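PDB 2Q5C: NtrC family transcriptional regulator from Clostridium acetobutylicum ATCC 824, which probably activates transcription of sigma-54-dependent genes in an ATP-driven manner, the crystallised part being its N-terminal PrpR-type domain. Local coordinates for residues L9-N13 / E14-N18; F46-Q49 / D50-A54; I55-R58 / G59-D63; D63-K66 / K67-I71; E171-R174 / R175-E179. All coordinates share one frame; numbering follows the deposited sequence.

The chain folds into two lobes, each with a four-stranded parallel sheet, and all five contacts lie in the lobe built on strands 30-35, 6-11, 54-58 and 73-76. Contacts 1 and 3 lie where neighbouring strands pass into helices, centres about 12 Å apart, and Ile10 packs on Ile55. Contact 3 holds a glycerol that also bonds to Thr151 and Val152 of the second lobe. Contacts 3 and 4 share Asp63 and helix 59-66, their centres about 9 Å apart. Contact 2 meets contact 4 (centres about 11 Å apart) where Gln49 OE1 accepts from Ser70 N. Contact 5, about 19 Å between centres from contacts 2 and 4, packs Ile177 on Ile56.

Contact 1: residues L9-N13 / E14-N18; sequences LISQN and ENLLN
A chi1 of -165° turns the amide of Asn13 away from its own N and presents OD1 to the first turn of helix 14-27, while Leu16 keeps its CG beside its own N (chi1 -68°) and crosses the amide stem. Asn13 is thereby the N-cap where strand 6-11 passes into the helix of a beta-alpha-beta unit. Leu16 N donates to Asn13 OD1 over 3.2 Å, in the carbonyl plane and on a lone pair, and the main-chain bond from Leu17 N to Asn13 O (2.9 Å) closes the first helical turn. Two residues before the cap, Ser11 OG accepts from Asn13 N at 2.9 Å, an ST turn that steadies the backbone carrying the cap.

Beneath these polar bonds, the two methyls of Leu17 split their work. CD1 reaches Ser11 O at 3.5 Å, whereas CD2 lies against Ser11 CB and, at 4.0 Å, against Leu9 CD2. Leu9 CD2 also meets the backbone of Leu16, so Leu9 and Leu17 supply the apolar part of the contact. On the outer side of the turn a water donates both to Gln12 O (2.6 Å) and to Glu14 OE2 (2.9 Å).

Contact 2: residues F46-Q49 / D50-A54; sequences FGLQ and DEVDA
Backbone bonding sets the turn: Glu51 N donates to Leu48 O at 2.8 Å, the donor standing 47° out of the carbonyl plane. Residues 48-51 thus form a type I beta turn that follows helix 38-48. A water extends the polar network on the outer side by donating to Gly47 O (2.7 Å) and accepting from Asp50 N (2.9 Å), so both backbone groups are served.

Apolar contact is thin. Leu48 CD2 approaches Val52 CG1 at 4.4 Å, and Val52 CG2 lies 3.6 Å from Leu48 O, so the valine leans against the same carbonyl that holds the turn. Of a different kind is the meeting of a methyl with a carboxylate oxygen: Leu48 and Glu51 cross at about a right angle, with Leu48 CD2 beside Glu51 OE1 at 3.9 Å.

Among the flat groups, Gln49 and Asp50 run side by side and point the same way, their amide and carboxylate planes 18° apart. The glutamine puts CG in the crowded position (chi1 70°), which folds the extended chain back along the helix end. Its NE2 consequently lies 3.5 Å above one face of the Phe46 ring, offset toward the rim.

The other end of that amide reaches across the surface, where Gln49 OE1 accepts from Ser70 N in the loop before strand 73-76. Val52 packs on Ile71 of the same loop, and after it Asp53, paired with Lys6, leads into strand 54-58, with helix 170-187 touching Asp53 and Ala54 through Ile184.

Contact 3: residues I55-R58 / G59-D63; sequences IISR and GATSD. With GOL (glycerol), chain I.
Of the flat peptide groups at this turn, the one joining Arg58 to Gly59 directs its oxygen over the start of helix 59-66, where Ser62 N makes a weak bond to Arg58 O at 3.4 Å. Gly59 O accepts from Ser62 OG over 2.6 Å, in the carbonyl plane and on a lone pair. A chi1 of 72° folds the Ser62 hydroxyl back over its own main chain for this bond, and the same hydroxyl is hydrogen-bonded to Ser75 OG. The guanidinium of Arg58 leads off from the turn, with NH1 bound to Ile166 O.

This is the strand-to-helix turn of the beta-alpha-beta unit 54-58, 59-66, 73-76, in which Gly59 takes a positive phi that suits a residue without a side chain. Ser57 points its side chain at the helix; its OG lies 3.2 Å from Ser62 CB and its CB 3.9 Å from Thr61 CG2.

At the helix start a glycerol, probably from the crystallisation liquor, bridges the two lobes. Thr61 N donates to its O1 at 3.1 Å, and the ligand is also bonded to Thr151 OG1 and Val152 N. Thr61 OG1 meanwhile takes a bond from Leu38 N.

Contact 4: residues D63-K66 / K67-I71; sequences DYIK and KSVSI. With SO4 (sulfate ion), chain E.
The C-terminal end of helix 59-66 is closed here by a cluster of main-chain and side-chain bonds leading into the loop before strand 73-76. Ile65 O is gripped twice: Val69 N approaches nearly head-on at 3.1 Å, while Ser68 N donates from above the carbonyl plane at 3.0 Å. Two residues earlier, Asp63 O accepts from Lys67 N. The hydroxyl of Ser68, held between its own N and carbonyl carbon (chi1 50°), donates to Tyr64 O at 2.8 Å and so engages an oxygen at the helix end.

On the outer surface, Lys67 bends at its last torsion (chi4 -46°) and brings NZ to Asp63 OD1, a 2.9 Å salt bridge on the syn side of the carboxylate, somewhat out of its plane. Asp63 has two modelled conformers, so this pairing, described for one, is less certain. Its OD2 is held by Tyr102 OH and Lys103 NZ. Tyr64 OH gives a 2.6 Å bond to O4 of a sulfate, probably from the crystallisation liquor, and Glu128 N also bonds to the hydroxyl.

Inward, Ile65 and Val69 run side by side, CG2 to CG2 at 4.0 Å. Both rest on Ala45 of helix 38-48, and Ile65 further packs against Ile55 and Ser57 of strand 54-58 and Ser73 of strand 73-76.

Contact 5: residues E171-R174 / R175-E179; sequences ESLR and RAIEE. With SO4 (sulfate ion), chain G.
Leu173 and Ile177, one turn apart, form the close-packed side of this stretch of helix 170-187, with Leu173 CG 4.2 Å from Ile177 CD1. Beside them Ala176 CB lies 3.6 Å from Ser172 O, and the residue faces Ile56, Ile74 and Ile76 of the sheet. Regular main-chain bonds, such as Ile177 N to Leu173 O at 3.0 Å, set the spacing. The inward side also meets Leu16 and Leu23 of helix 14-27, and the two helices pack together against the parallel sheet.

The outer side is looser. Glu171 and Arg175 cross at about a right angle, their carboxylate and guanidinium planes 64° apart, and the salt bridge from Glu171 OE2 to Arg175 NH1 is long at 3.7 Å. Arg175, bent at chi3 (-77°), folds back over the turn, but the exact placement of its guanidinium is doubtful, since NH1 comes unusually close to Glu171 CG.

Arg174 instead extends from CG to NE and offers its guanidinium edge to a sulfate, probably from the crystallisation liquor, NH1 donating to O2 at 2.9 Å. Lys27 also binds this ion. With NH1 shared between Glu26 and the sulfate and NE held by Glu170, anionic partners probably balance the charge of Arg174 and fix its guanidinium, whereas the Glu171-Arg175 pair is probably a weak tie along the exposed face.

Contact 1: residues L9-N13 / E14-N18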
loop_
_atom_site.group_PDB
_atom_site.type_symbol
_atom_site.label_atom_id
_atom_site.label_comp_id
_atom_site.label_asym_id
_atom_site.label_seq_id
_atom_site.Cartn_x
_atom_site.Cartn_y
_atom_site.Cartn_z
ATOM N N LEU A 9 4.736 6.442 10.104
ATOM C CA LEU A 9 4.505 5.737 8.840
ATOM C C LEU A 9 4.381 4.276 9.150
ATOM O O LEU A 9 5.276 3.707 9.777
ATOM C CB LEU A 9 5.670 5.984 7.852
ATOM C CG LEU A 9 5.588 5.088 6.603
ATOM C CD1 LEU A 9 4.437 5.511 5.718
ATOM C CD2 LEU A 9 6.886 5.241 5.818
ATOM N N ILE A 10 3.281 3.644 8.724
ATOM C CA ILE A 10 3.058 2.217 8.961
ATOM C C ILE A 10 2.953 1.584 7.578
ATOM O O ILE A 10 2.066 1.941 6.790
ATOM C CB ILE A 10 1.787 1.947 9.797
ATOM C CG1 ILE A 10 1.886 2.731 11.113
ATOM C CG2 ILE A 10 1.647 0.425 10.022
ATOM C CD1 ILE A 10 0.642 2.606 12.035
ATOM N N SER A 11 3.903 0.710 7.257
ATOM C CA SER A 11 4.041 0.221 5.888
ATOM C C SER A 11 4.817 -1.080 5.965
ATOM O O SER A 11 5.477 -1.339 6.954
ATOM C CB SER A 11 4.855 1.263 5.107
ATOM O OG SER A 11 5.165 0.826 3.784
ATOM N N GLN A 12 4.753 -1.877 4.911
ATOM C CA GLN A 12 5.652 -3.030 4.788
ATOM C C GLN A 12 6.720 -2.778 3.726
ATOM O O GLN A 12 7.518 -3.681 3.434
ATOM C CB GLN A 12 4.866 -4.289 4.442
ATOM C CG GLN A 12 3.886 -4.706 5.502
ATOM C CD GLN A 12 3.206 -5.981 5.129
ATOM O OE1 GLN A 12 2.353 -6.016 4.226
ATOM N NE2 GLN A 12 3.595 -7.047 5.790
ATOM N N ASN A 13 6.758 -1.570 3.171
ATOM C CA ASN A 13 7.655 -1.243 2.067
ATOM C C ASN A 13 8.967 -0.723 2.652
ATOM O O ASN A 13 9.013 0.385 3.199
ATOM C CB ASN A 13 6.988 -0.194 1.179
ATOM C CG ASN A 13 7.646 -0.057 -0.151
ATOM O OD1 ASN A 13 8.674 0.596 -0.270
ATOM N ND2 ASN A 13 7.057 -0.694 -1.183
ATOM N N GLU A 14 10.026 -1.520 2.545
ATOM C CA GLU A 14 11.316 -1.163 3.134
ATOM C C GLU A 14 11.877 0.137 2.582
ATOM O O GLU A 14 12.501 0.909 3.320
ATOM C CB GLU A 14 12.333 -2.301 2.980
ATOM C CG GLU A 14 11.922 -3.590 3.701
ATOM C CD GLU A 14 11.724 -3.427 5.218
ATOM O OE1 GLU A 14 12.535 -2.727 5.873
ATOM O OE2 GLU A 14 10.757 -4.011 5.772
ATOM N N ASN A 15 11.649 0.405 1.300
ATOM C CA ASN A 15 12.195 1.626 0.706
ATOM C C ASN A 15 11.551 2.865 1.313
ATOM O O ASN A 15 12.242 3.837 1.653
ATOM C CB ASN A 15 12.023 1.620 -0.808
ATOM C CG ASN A 15 13.052 0.745 -1.498
ATOM O OD1 ASN A 15 13.988 0.225 -0.865
ATOM N ND2 ASN A 15 12.891 0.575 -2.806
ATOM N N LEU A 16 10.231 2.813 1.486
ATOM C CA LEU A 16 9.507 3.904 2.140
ATOM C C LEU A 16 9.926 4.051 3.567
ATOM O O LEU A 16 10.124 5.168 4.027
ATOM C CB LEU A 16 7.984 3.732 2.092
ATOM C CG LEU A 16 7.232 3.829 0.765
ATOM C CD1 LEU A 16 5.740 3.675 1.005
ATOM C CD2 LEU A 16 7.536 5.159 0.110
ATOM N N LEU A 17 10.057 2.924 4.273
ATOM C CA LEU A 17 10.417 2.981 5.684
ATOM C C LEU A 17 11.795 3.577 5.883
ATOM O O LEU A 17 12.001 4.326 6.823
ATOM C CB LEU A 17 10.326 1.601 6.356
ATOM C CG LEU A 17 8.895 1.010 6.417
ATOM C CD1 LEU A 17 8.907 -0.498 6.695
ATOM C CD2 LEU A 17 8.041 1.744 7.463
ATOM N N ASN A 18 12.739 3.278 4.987
ATOM C CA ASN A 18 14.071 3.861 5.134
ATOM C C ASN A 18 14.167 5.313 4.660
ATOM O O ASN A 18 14.997 6.085 5.144
ATOM C CB ASN A 18 15.124 3.010 4.425
ATOM C CG ASN A 18 15.238 1.618 5.002
ATOM O OD1 ASN A 18 15.342 0.638 4.258
ATOM N ND2 ASN A 18 15.233 1.518 6.330
HETATM O O HOH W 1 8.577 -5.666 4.826
HETATM O O HOH W 2 9.831 -4.004 0.993
#

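Contact 2: residues F46-Q49 / D50-A54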
loop_
_atom_site.group_PDB
_atom_site.type_symbol
_atom_site.label_atom_id
_atom_site.label_comp_id
_atom_site.label_asym_id
_atom_site.label_seq_id
_atom_site.Cartn_x
_atom_site.Cartn_y
_atom_site.Cartn_z
ATOM N N PHE A 46 -3.710 2.307 16.638
ATOM C CA PHE A 46 -4.549 2.603 17.789
ATOM C C PHE A 46 -3.665 2.828 19.017
ATOM O O PHE A 46 -3.892 3.758 19.798
ATOM C CB PHE A 46 -5.538 1.457 18.020
ATOM C CG PHE A 46 -6.547 1.759 19.072
ATOM C CD1 PHE A 46 -7.765 2.320 18.716
ATOM C CD2 PHE A 46 -6.247 1.543 20.418
ATOM C CE1 PHE A 46 -8.724 2.638 19.725
ATOM C CE2 PHE A 46 -7.178 1.858 21.424
ATOM C CZ PHE A 46 -8.402 2.416 21.065
ATOM N N GLY A 47 -2.633 2.009 19.156
ATOM C CA GLY A 47 -1.718 2.104 20.320
ATOM C C GLY A 47 -0.883 3.373 20.293
ATOM O O GLY A 47 -0.460 3.857 21.335
ATOM N N LEU A 48 -0.636 3.909 19.098
ATOM C CA LEU A 48 0.189 5.111 18.918
ATOM C C LEU A 48 -0.574 6.420 18.926
ATOM O O LEU A 48 0.021 7.505 18.983
ATOM C CB LEU A 48 0.890 5.040 17.559
ATOM C CG LEU A 48 2.120 4.151 17.466
ATOM C CD1 LEU A 48 2.500 4.012 16.012
ATOM C CD2 LEU A 48 3.257 4.784 18.248
ATOM N N GLN A 49 -1.891 6.363 18.860
ATOM C CA GLN A 49 -2.601 7.564 18.475
ATOM C C GLN A 49 -2.523 8.682 19.495
ATOM O O GLN A 49 -2.601 9.849 19.108
ATOM C CB GLN A 49 -4.030 7.280 18.036
ATOM C CG GLN A 49 -4.948 6.854 19.116
ATOM C CD GLN A 49 -6.372 6.800 18.618
ATOM O OE1 GLN A 49 -6.829 7.678 17.888
ATOM N NE2 GLN A 49 -7.071 5.771 19.005
ATOM N N ASP A 50 -2.339 8.351 20.769
ATOM C CA ASP A 50 -2.241 9.420 21.764
ATOM C C ASP A 50 -0.806 9.939 21.864
ATOM O O ASP A 50 -0.536 10.893 22.603
ATOM C CB ASP A 50 -2.762 8.950 23.134
ATOM C CG ASP A 50 -4.265 8.700 23.144
ATOM O OD1 ASP A 50 -5.018 9.336 22.362
ATOM O OD2 ASP A 50 -4.701 7.864 23.970
ATOM N N GLU A 51 0.101 9.333 21.098
ATOM C CA GLU A 51 1.534 9.690 21.132
ATOM C C GLU A 51 2.083 10.345 19.867
ATOM O O GLU A 51 3.256 10.717 19.823
ATOM C CB GLU A 51 2.399 8.461 21.413
ATOM C CG GLU A 51 2.031 7.675 22.662
ATOM C CD GLU A 51 2.818 6.382 22.800
ATOM O OE1 GLU A 51 3.658 6.043 21.928
ATOM O OE2 GLU A 51 2.586 5.679 23.809
ATOM N N VAL A 52 1.265 10.444 18.819
ATOM C CA VAL A 52 1.691 11.059 17.561
ATOM C C VAL A 52 0.624 12.017 17.049
ATOM O O VAL A 52 -0.550 11.946 17.490
ATOM C CB VAL A 52 2.023 10.011 16.448
ATOM C CG1 VAL A 52 3.067 9.021 16.965
ATOM C CG2 VAL A 52 0.777 9.267 15.979
ATOM N N ASP A 53 1.021 12.893 16.126
ATOM C CA ASP A 53 0.099 13.913 15.564
ATOM C C ASP A 53 -0.648 13.412 14.328
ATOM O O ASP A 53 -1.719 13.908 14.002
ATOM C CB ASP A 53 0.853 15.186 15.219
ATOM C CG ASP A 53 1.459 15.831 16.433
ATOM O OD1 ASP A 53 0.689 16.464 17.181
ATOM O OD2 ASP A 53 2.666 15.677 16.681
ATOM N N ALA A 54 -0.078 12.461 13.612
ATOM C CA ALA A 54 -0.718 11.929 12.413
ATOM C C ALA A 54 -0.095 10.589 12.068
ATOM O O ALA A 54 1.017 10.304 12.484
ATOM C CB ALA A 54 -0.526 12.886 11.236
HETATM O O HOH W 3 -1.522 6.084 22.329
HETATM O O HOH W 4 -4.987 11.822 20.429
#

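Contact 3: residues I55-R58 / G59-D63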
loop_
_atom_site.group_PDB
_atom_site.type_symbol
_atom_site.label_atom_id
_atom_site.label_comp_id
_atom_site.label_asym_id
_atom_site.label_seq_id
_atom_site.Cartn_x
_atom_site.Cartn_y
_atom_site.Cartn_z
ATOM N N ILE A 55 -0.820 9.799 11.274
ATOM C CA ILE A 55 -0.371 8.505 10.760
ATOM C C ILE A 55 -0.468 8.549 9.247
ATOM O O ILE A 55 -1.444 9.094 8.701
ATOM C CB ILE A 55 -1.177 7.377 11.322
ATOM C CG1 ILE A 55 -0.929 7.334 12.851
ATOM C CG2 ILE A 55 -0.740 6.015 10.715
ATOM C CD1 ILE A 55 -1.933 6.534 13.615
ATOM N N ILE A 56 0.559 8.027 8.561
ATOM C CA ILE A 56 0.589 7.840 7.104
ATOM C C ILE A 56 0.663 6.351 6.821
ATOM O O ILE A 56 1.413 5.599 7.474
ATOM C CB ILE A 56 1.801 8.579 6.463
ATOM C CG1 ILE A 56 1.740 10.096 6.685
ATOM C CG2 ILE A 56 1.887 8.207 4.987
ATOM C CD1 ILE A 56 2.977 10.839 6.273
ATOM N N SER A 57 -0.101 5.900 5.829
ATOM C CA SER A 57 -0.099 4.487 5.420
ATOM C C SER A 57 -0.574 4.443 3.989
ATOM O O SER A 57 -0.813 5.487 3.407
ATOM C CB SER A 57 -0.891 3.605 6.376
ATOM O OG SER A 57 -2.262 3.971 6.330
ATOM N N ARG A 58 -0.693 3.247 3.409
ATOM C CA ARG A 58 -1.037 3.164 2.011
ATOM C C ARG A 58 -2.183 2.205 1.810
ATOM O O ARG A 58 -2.336 1.220 2.530
ATOM C CB ARG A 58 0.206 2.683 1.268
ATOM C CG ARG A 58 0.094 2.750 -0.225
ATOM C CD ARG A 58 1.480 2.918 -0.828
ATOM N NE ARG A 58 2.225 1.669 -0.870
ATOM C CZ ARG A 58 2.404 0.938 -1.980
ATOM N NH1 ARG A 58 3.090 -0.186 -1.915
ATOM N NH2 ARG A 58 1.897 1.336 -3.150
ATOM N N GLY A 59 -2.986 2.493 0.779
ATOM C CA GLY A 59 -3.944 1.520 0.282
ATOM C C GLY A 59 -4.906 0.962 1.317
ATOM O O GLY A 59 -5.458 1.721 2.138
ATOM N N ALA A 60 -5.132 -0.347 1.312
ATOM C CA ALA A 60 -6.092 -0.967 2.197
ATOM C C ALA A 60 -5.768 -0.694 3.671
ATOM O O ALA A 60 -6.681 -0.485 4.503
ATOM C CB ALA A 60 -6.176 -2.451 1.930
ATOM N N THR A 61 -4.478 -0.718 4.003
ATOM C CA THR A 61 -4.076 -0.447 5.386
ATOM C C THR A 61 -4.605 0.896 5.859
ATOM O O THR A 61 -5.071 1.016 6.999
ATOM C CB THR A 61 -2.562 -0.545 5.506
ATOM O OG1 THR A 61 -2.192 -1.910 5.307
ATOM C CG2 THR A 61 -2.080 -0.117 6.905
ATOM N N SER A 62 -4.589 1.895 4.982
ATOM C CA SER A 62 -5.044 3.229 5.370
ATOM C C SER A 62 -6.538 3.235 5.723
ATOM O O SER A 62 -6.961 4.001 6.597
ATOM C CB SER A 62 -4.665 4.267 4.305
ATOM O OG SER A 62 -5.440 4.139 3.136
ATOM N N ASP A 63 -7.317 2.383 5.062
ATOM C CA ASP A 63 -8.739 2.242 5.359
ATOM C C ASP A 63 -8.941 1.628 6.748
ATOM O O ASP A 63 -9.763 2.104 7.545
ATOM C CB ASP A 63 -9.375 1.372 4.274
ATOM C CG ASP A 63 -10.886 1.384 4.317
ATOM O OD1 ASP A 63 -11.475 2.430 4.657
ATOM O OD2 ASP A 63 -11.474 0.345 3.980
HETATM C C1 GOL I . -1.934 -3.293 2.487
HETATM O O1 GOL I . -2.676 -2.196 2.016
HETATM C C2 GOL I . -1.382 -4.161 1.359
HETATM O O2 GOL I . -0.392 -4.934 2.008
HETATM C C3 GOL I . -2.473 -5.102 0.848
HETATM O O3 GOL I . -1.895 -6.115 0.010
#

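Contact 4: residues D63-K66 / K67-I71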
loop_
_atom_site.group_PDB
_atom_site.type_symbol
_atom_site.label_atom_id
_atom_site.label_comp_id
_atom_site.label_asym_id
_atom_site.label_seq_id
_atom_site.Cartn_x
_atom_site.Cartn_y
_atom_site.Cartn_z
ATOM N N ASP A 63 -7.317 2.383 5.062
ATOM C CA ASP A 63 -8.739 2.242 5.359
ATOM C C ASP A 63 -8.941 1.628 6.748
ATOM O O ASP A 63 -9.763 2.104 7.545
ATOM C CB ASP A 63 -9.375 1.372 4.274
ATOM C CG ASP A 63 -10.886 1.384 4.317
ATOM O OD1 ASP A 63 -11.475 2.430 4.657
ATOM O OD2 ASP A 63 -11.474 0.345 3.980
ATOM N N TYR A 64 -8.183 0.584 7.063
ATOM C CA TYR A 64 -8.231 -0.037 8.394
ATOM C C TYR A 64 -7.845 0.950 9.487
ATOM O O TYR A 64 -8.460 0.997 10.552
ATOM C CB TYR A 64 -7.330 -1.279 8.431
ATOM C CG TYR A 64 -8.014 -2.507 7.847
ATOM C CD1 TYR A 64 -8.061 -2.727 6.482
ATOM C CD2 TYR A 64 -8.632 -3.417 8.693
ATOM C CE1 TYR A 64 -8.751 -3.840 5.958
ATOM C CE2 TYR A 64 -9.293 -4.535 8.196
ATOM C CZ TYR A 64 -9.321 -4.730 6.824
ATOM O OH TYR A 64 -10.011 -5.824 6.360
ATOM N N ILE A 65 -6.825 1.754 9.209
ATOM C CA ILE A 65 -6.394 2.743 10.196
ATOM C C ILE A 65 -7.414 3.863 10.343
ATOM O O ILE A 65 -7.738 4.235 11.481
ATOM C CB ILE A 65 -4.996 3.276 9.822
ATOM C CG1 ILE A 65 -3.989 2.151 10.033
ATOM C CG2 ILE A 65 -4.601 4.496 10.695
ATOM C CD1 ILE A 65 -2.569 2.449 9.559
ATOM N N LYS A 66 -7.918 4.396 9.240
ATOM C CA LYS A 66 -8.808 5.546 9.344
ATOM C C LYS A 66 -10.053 5.201 10.153
ATOM O O LYS A 66 -10.528 6.046 10.906
ATOM C CB LYS A 66 -9.212 6.055 7.973
ATOM C CG LYS A 66 -10.039 7.353 8.029
ATOM C CD LYS A 66 -10.346 7.875 6.630
ATOM C CE LYS A 66 -10.499 9.399 6.627
ATOM N NZ LYS A 66 -9.162 10.079 6.730
ATOM N N LYS A 67 -10.546 3.979 10.017
ATOM C CA LYS A 67 -11.791 3.581 10.698
ATOM C C LYS A 67 -11.583 3.301 12.174
ATOM O O LYS A 67 -12.560 3.103 12.904
ATOM C CB LYS A 67 -12.439 2.369 10.021
ATOM C CG LYS A 67 -12.881 2.651 8.599
ATOM C CD LYS A 67 -13.772 1.546 8.060
ATOM C CE LYS A 67 -13.838 1.544 6.541
ATOM N NZ LYS A 67 -14.059 2.898 5.970
ATOM N N SER A 68 -10.336 3.270 12.640
ATOM C CA SER A 68 -10.114 2.912 14.044
ATOM C C SER A 68 -9.363 3.926 14.913
ATOM O O SER A 68 -9.229 3.717 16.125
ATOM C CB SER A 68 -9.501 1.520 14.166
ATOM O OG SER A 68 -8.388 1.381 13.331
ATOM N N VAL A 69 -8.842 4.989 14.310
ATOM C CA VAL A 69 -8.198 6.065 15.067
ATOM C C VAL A 69 -8.956 7.375 14.958
ATOM O O VAL A 69 -9.717 7.584 14.004
ATOM C CB VAL A 69 -6.686 6.263 14.674
ATOM C CG1 VAL A 69 -5.951 4.937 14.803
ATOM C CG2 VAL A 69 -6.515 6.899 13.272
ATOM N N SER A 70 -8.743 8.268 15.926
ATOM C CA SER A 70 -9.412 9.575 15.877
ATOM C C SER A 70 -8.487 10.700 15.448
ATOM O O SER A 70 -8.922 11.841 15.299
ATOM C CB SER A 70 -10.086 9.904 17.227
ATOM O OG SER A 70 -9.150 9.742 18.287
ATOM N N ILE A 71 -7.206 10.393 15.237
ATOM C CA ILE A 71 -6.267 11.416 14.796
ATOM C C ILE A 71 -6.156 11.379 13.263
ATOM O O ILE A 71 -6.652 10.427 12.652
ATOM C CB ILE A 71 -4.882 11.236 15.437
ATOM C CG1 ILE A 71 -4.259 9.896 15.017
ATOM C CG2 ILE A 71 -5.013 11.315 16.965
ATOM C CD1 ILE A 71 -2.757 9.783 15.329
HETATM S S SO4 E . -11.726 -8.047 8.335
HETATM O O1 SO4 E . -13.055 -8.612 8.562
HETATM O O2 SO4 E . -10.890 -8.136 9.531
HETATM O O3 SO4 E . -11.121 -8.835 7.264
HETATM O O4 SO4 E . -11.877 -6.644 7.966
#

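Contact 5: residues E171-R174 / R175-E179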
loop_
_atom_site.group_PDB
_atom_site.type_symbol
_atom_site.label_atom_id
_atom_site.label_comp_id
_atom_site.label_asym_id
_atom_site.label_seq_id
_atom_site.Cartn_x
_atom_site.Cartn_y
_atom_site.Cartn_z
ATOM N N GLU A 171 8.019 10.637 -4.503
ATOM C CA GLU A 171 7.115 11.749 -4.687
ATOM C C GLU A 171 5.801 11.511 -3.944
ATOM O O GLU A 171 5.262 12.422 -3.309
ATOM C CB GLU A 171 6.907 12.024 -6.174
ATOM C CG GLU A 171 6.056 13.243 -6.466
ATOM C CD GLU A 171 6.650 14.581 -5.992
ATOM O OE1 GLU A 171 7.885 14.693 -5.753
ATOM O OE2 GLU A 171 5.843 15.539 -5.878
ATOM N N SER A 172 5.288 10.285 -3.998
ATOM C CA SER A 172 4.054 9.932 -3.294
ATOM C C SER A 172 4.207 10.137 -1.769
ATOM O O SER A 172 3.297 10.643 -1.074
ATOM C CB SER A 172 3.685 8.471 -3.604
ATOM O OG SER A 172 3.239 8.340 -4.956
ATOM N N LEU A 173 5.358 9.760 -1.232
ATOM C CA LEU A 173 5.576 9.912 0.201
ATOM C C LEU A 173 5.739 11.381 0.574
ATOM O O LEU A 173 5.179 11.804 1.585
ATOM C CB LEU A 173 6.785 9.086 0.652
ATOM C CG LEU A 173 7.075 9.117 2.160
ATOM C CD1 LEU A 173 5.840 8.689 2.981
ATOM C CD2 LEU A 173 8.261 8.209 2.474
ATOM N N ARG A 174 6.445 12.165 -0.245
ATOM C CA ARG A 174 6.519 13.627 0.011
ATOM C C ARG A 174 5.157 14.276 0.013
ATOM O O ARG A 174 4.872 15.127 0.887
ATOM C CB ARG A 174 7.423 14.303 -1.019
ATOM C CG ARG A 174 8.896 13.969 -0.837
ATOM C CD ARG A 174 9.725 14.706 -1.899
ATOM N NE ARG A 174 11.139 14.498 -1.650
ATOM C CZ ARG A 174 11.867 15.268 -0.841
ATOM N NH1 ARG A 174 11.308 16.302 -0.209
ATOM N NH2 ARG A 174 13.147 14.994 -0.667
ATOM N N ARG A 175 4.302 13.886 -0.938
ATOM C CA ARG A 175 2.945 14.454 -0.991
ATOM C C ARG A 175 2.150 14.098 0.245
ATOM O O ARG A 175 1.391 14.925 0.771
ATOM C CB ARG A 175 2.194 13.996 -2.246
ATOM C CG ARG A 175 2.787 14.515 -3.556
ATOM C CD ARG A 175 1.827 14.258 -4.710
ATOM N NE ARG A 175 1.828 12.866 -5.165
ATOM C CZ ARG A 175 2.463 12.430 -6.254
ATOM N NH1 ARG A 175 3.157 13.283 -7.010
ATOM N NH2 ARG A 175 2.400 11.143 -6.593
ATOM N N ALA A 176 2.289 12.860 0.724
ATOM C CA ALA A 176 1.554 12.445 1.923
ATOM C C ALA A 176 2.028 13.205 3.155
ATOM O O ALA A 176 1.229 13.563 4.030
ATOM C CB ALA A 176 1.670 10.920 2.124
ATOM N N ILE A 177 3.328 13.462 3.237
ATOM C CA ILE A 177 3.866 14.239 4.353
ATOM C C ILE A 177 3.316 15.648 4.320
ATOM O O ILE A 177 2.892 16.151 5.365
ATOM C CB ILE A 177 5.410 14.222 4.364
ATOM C CG1 ILE A 177 5.893 12.823 4.761
ATOM C CG2 ILE A 177 5.980 15.290 5.308
ATOM C CD1 ILE A 177 7.377 12.602 4.504
ATOM N N GLU A 178 3.312 16.261 3.137
ATOM C CA GLU A 178 2.722 17.600 2.994
ATOM C C GLU A 178 1.276 17.602 3.464
ATOM O O GLU A 178 0.859 18.497 4.211
ATOM C CB GLU A 178 2.839 18.104 1.550
ATOM C CG GLU A 178 2.569 19.637 1.415
ATOM C CD GLU A 178 2.359 20.122 -0.027
ATOM O OE1 GLU A 178 2.453 19.318 -0.999
ATOM O OE2 GLU A 178 2.068 21.342 -0.186
ATOM N N GLU A 179 0.494 16.609 3.050
ATOM C CA GLU A 179 -0.902 16.531 3.454
ATOM C C GLU A 179 -1.020 16.397 4.969
ATOM O O GLU A 179 -1.835 17.068 5.612
ATOM C CB GLU A 179 -1.575 15.357 2.759
ATOM C CG GLU A 179 -3.041 15.243 3.030
ATOM C CD GLU A 179 -3.654 14.064 2.311
ATOM O OE1 GLU A 179 -3.048 13.562 1.325
ATOM O OE2 GLU A 179 -4.733 13.628 2.748
HETATM S S SO4 G . 8.472 18.408 -1.275
HETATM O O1 SO4 G . 7.293 18.064 -2.068
HETATM O O2 SO4 G . 8.664 17.459 -0.180
HETATM O O3 SO4 G . 9.633 18.392 -2.165
HETATM O O4 SO4 G . 8.309 19.742 -0.693
#